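DNA/pantothenate metabolism flavoprotein (Streptomyces sparsogenes DSM 40356, PDB 7CFU) is an FMN-binding flavoprotein that probably catalyses the oxidative decarboxylation of a C-terminal cysteine in a biosynthetic pathway. Local coordinates at residues R68-E71 with A72-H76. Numbering follows the deposited sequence.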
ATOM      1  N   ARG A  68       2.726 -22.017  -5.594  1.00 56.58           N
ATOM      2  CA  ARG A  68       3.948 -22.466  -4.936  1.00 62.83           C
ATOM      3  C   ARG A  68       3.988 -23.976  -4.747  1.00 63.17           C
ATOM      4  O   ARG A  68       5.065 -24.573  -4.823  1.00 64.88           O
ATOM      5  CB  ARG A  68       4.165 -21.687  -3.640  1.00 64.92           C
ATOM      6  CG  ARG A  68       4.605 -20.282  -4.034  1.00 75.78           C
ATOM      7  CD  ARG A  68       5.984 -20.390  -4.652  1.00 80.06           C
ATOM      8  NE  ARG A  68       6.949 -20.763  -3.638  1.00 84.78           N
ATOM      9  CZ  ARG A  68       7.556 -19.870  -2.876  1.00 82.00           C
ATOM     10  NH1 ARG A  68       7.314 -18.579  -3.067  1.00 90.48           N
ATOM     11  NH2 ARG A  68       8.407 -20.256  -1.941  1.00 69.12           N
ATOM     12  N   MET A  69       2.848 -24.614  -4.522  1.00 55.88           N
ATOM     13  CA  MET A  69       2.868 -26.060  -4.350  1.00 68.58           C
ATOM     14  C   MET A  69       3.071 -26.779  -5.683  1.00 69.68           C
ATOM     15  O   MET A  69       3.764 -27.809  -5.735  1.00 67.89           O
ATOM     16  CB  MET A  69       1.615 -26.519  -3.626  1.00 76.67           C
ATOM     17  CG  MET A  69       1.684 -27.962  -3.274  1.00 77.28           C
ATOM     18  SD  MET A  69       3.126 -28.288  -2.264  1.00102.48           S
ATOM     19  CE  MET A  69       2.400 -28.168  -0.642  1.00 65.35           C
ATOM     20  N   ILE A  70       2.475 -26.268  -6.768  1.00 60.18           N
ATOM     21  CA  ILE A  70       2.812 -26.803  -8.085  1.00 58.68           C
ATOM     22  C   ILE A  70       4.319 -26.768  -8.277  1.00 47.92           C
ATOM     23  O   ILE A  70       4.921 -27.735  -8.757  1.00 50.33           O
ATOM     24  CB  ILE A  70       2.088 -26.028  -9.205  1.00 49.02           C
ATOM     25  CG1 ILE A  70       0.602 -26.384  -9.243  1.00 57.09           C
ATOM     26  CG2 ILE A  70       2.754 -26.294 -10.557  1.00 34.96           C
ATOM     27  CD1 ILE A  70      -0.050 -26.058 -10.573  1.00 49.67           C
ATOM     28  N   GLU A  71       4.955 -25.663  -7.872  1.00 54.19           N
ATOM     29  CA  GLU A  71       6.405 -25.546  -7.993  1.00 61.44           C
ATOM     30  C   GLU A  71       7.128 -26.627  -7.209  1.00 64.66           C
ATOM     31  O   GLU A  71       8.071 -27.248  -7.716  1.00 65.58           O
ATOM     32  CB  GLU A  71       6.869 -24.174  -7.506  1.00 57.97           C
ATOM     33  CG  GLU A  71       8.384 -24.094  -7.317  1.00 62.08           C
ATOM     34  CD  GLU A  71       8.875 -22.686  -7.041  1.00 72.41           C
ATOM     35  OE1 GLU A  71       8.045 -21.830  -6.674  1.00 77.69           O
ATOM     36  OE2 GLU A  71      10.094 -22.437  -7.180  1.00 80.31           O
ATOM     37  N   ALA A  72       6.694 -26.873  -5.972  1.00 55.10           N
ATOM     38  CA  ALA A  72       7.406 -27.809  -5.113  1.00 64.62           C
ATOM     39  C   ALA A  72       7.292 -29.237  -5.620  1.00 66.60           C
ATOM     40  O   ALA A  72       8.217 -30.034  -5.431  1.00 72.82           O
ATOM     41  CB  ALA A  72       6.887 -27.707  -3.679  1.00 64.18           C
ATOM     42  N   VAL A  73       6.180 -29.574  -6.275  1.00 69.87           N
ATOM     43  CA  VAL A  73       5.945 -30.952  -6.682  1.00 66.93           C
ATOM     44  C   VAL A  73       6.387 -31.233  -8.112  1.00 66.37           C
ATOM     45  O   VAL A  73       6.617 -32.399  -8.460  1.00 73.30           O
ATOM     46  CB  VAL A  73       4.456 -31.307  -6.510  1.00 63.13           C
ATOM     47  CG1 VAL A  73       3.982 -30.910  -5.121  1.00 64.00           C
ATOM     48  CG2 VAL A  73       3.611 -30.620  -7.566  1.00 66.52           C
ATOM     49  N   THR A  74       6.553 -30.203  -8.939  1.00 63.40           N
ATOM     50  CA  THR A  74       6.983 -30.396 -10.314  1.00 65.10           C
ATOM     51  C   THR A  74       8.450 -30.054 -10.554  1.00 76.85           C
ATOM     52  O   THR A  74       8.990 -30.434 -11.600  1.00 77.68           O
ATOM     53  CB  THR A  74       6.106 -29.571 -11.264  1.00 64.50           C
ATOM     54  OG1 THR A  74       6.304 -28.178 -11.006  1.00 61.78           O
ATOM     55  CG2 THR A  74       4.632 -29.929 -11.078  1.00 55.41           C
ATOM     56  N   GLY A  75       9.106 -29.348  -9.634  1.00 73.11           N
ATOM     57  CA  GLY A  75      10.499 -28.991  -9.816  1.00 77.59           C
ATOM     58  C   GLY A  75      10.742 -27.696 -10.559  1.00 71.51           C
ATOM     59  O   GLY A  75      11.906 -27.324 -10.763  1.00 64.34           O
ATOM     60  N   HIS A  76       9.690 -27.009 -10.986  1.00 67.18           N
ATOM     61  CA  HIS A  76       9.818 -25.713 -11.631  1.00 66.46           C
ATOM     62  C   HIS A  76       8.716 -24.801 -11.124  1.00 65.97           C
ATOM     63  O   HIS A  76       7.578 -25.237 -10.920  1.00 56.85           O
ATOM     64  CB  HIS A  76       9.738 -25.815 -13.168  1.00 65.69           C
ATOM     65  CG  HIS A  76      10.978 -26.357 -13.808  1.00 72.11           C
ATOM     66  ND1 HIS A  76      11.066 -27.646 -14.289  1.00 72.74           N
ATOM     67  CD2 HIS A  76      12.183 -25.784 -14.046  1.00 69.00           C
ATOM     68  CE1 HIS A  76      12.271 -27.844 -14.794  1.00 69.05           C
ATOM     69  NE2 HIS A  76      12.969 -26.731 -14.657  1.00 68.65           N
TER
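Thr74 turns its hydroxyl back on the preceding turn of the helix, where OG1 donates to Ile70 O at 2.7 Å. With chi1 at 65°, OG1 sits between its own backbone N and carbonyl carbon, the rotation that brings it beside that acceptor. The hydroxyl comes in over the carbonyl, 40° off its plane, whereas Thr74 N meets Ile70 O almost head-on at 3.0 Å; one oxygen is thus gripped by two donors of one residue. Thr74 CG2 lies near Ile70 CG2, the two side chains meeting at a slant. A valine here would probably leave Ile70 O with the backbone donor alone, a methyl pressed where the hydroxyl had bonded. On another side of the helix, Met69 bends at chi2 and chi3 to lay SD 4.0 Å from Val73 CG1, the chains crossing at about a right angle, and SD also rests near Ala72 CB. Gly75 ends the helix with positive phi (88°), its N still bonded to Glu71 O at 3.0 Å. The chain then folds back: Glu71 CA makes a CA-H...O contact of 3.2 Å with His76 O. The Glu71 chain is extended beyond CG, and its OE1 lies 3.4 Å from Arg68 NE but well off the guanidinium plane, so this salt bridge rests on charge alone; OE2 is bound by Gly87 N of a second subunit. Ala72 touches a bound FMN and packs on Phe32 of a third subunit, placing this end of helix 67-74 in a cofactor site between chains. Within its own chain, Ile70 packs against strand 52-57, an outermost strand of the parallel sheet, and against Val37 of helix 37-48, while His76 ND1 is hydrogen-bonded to Ile53 O on that strand.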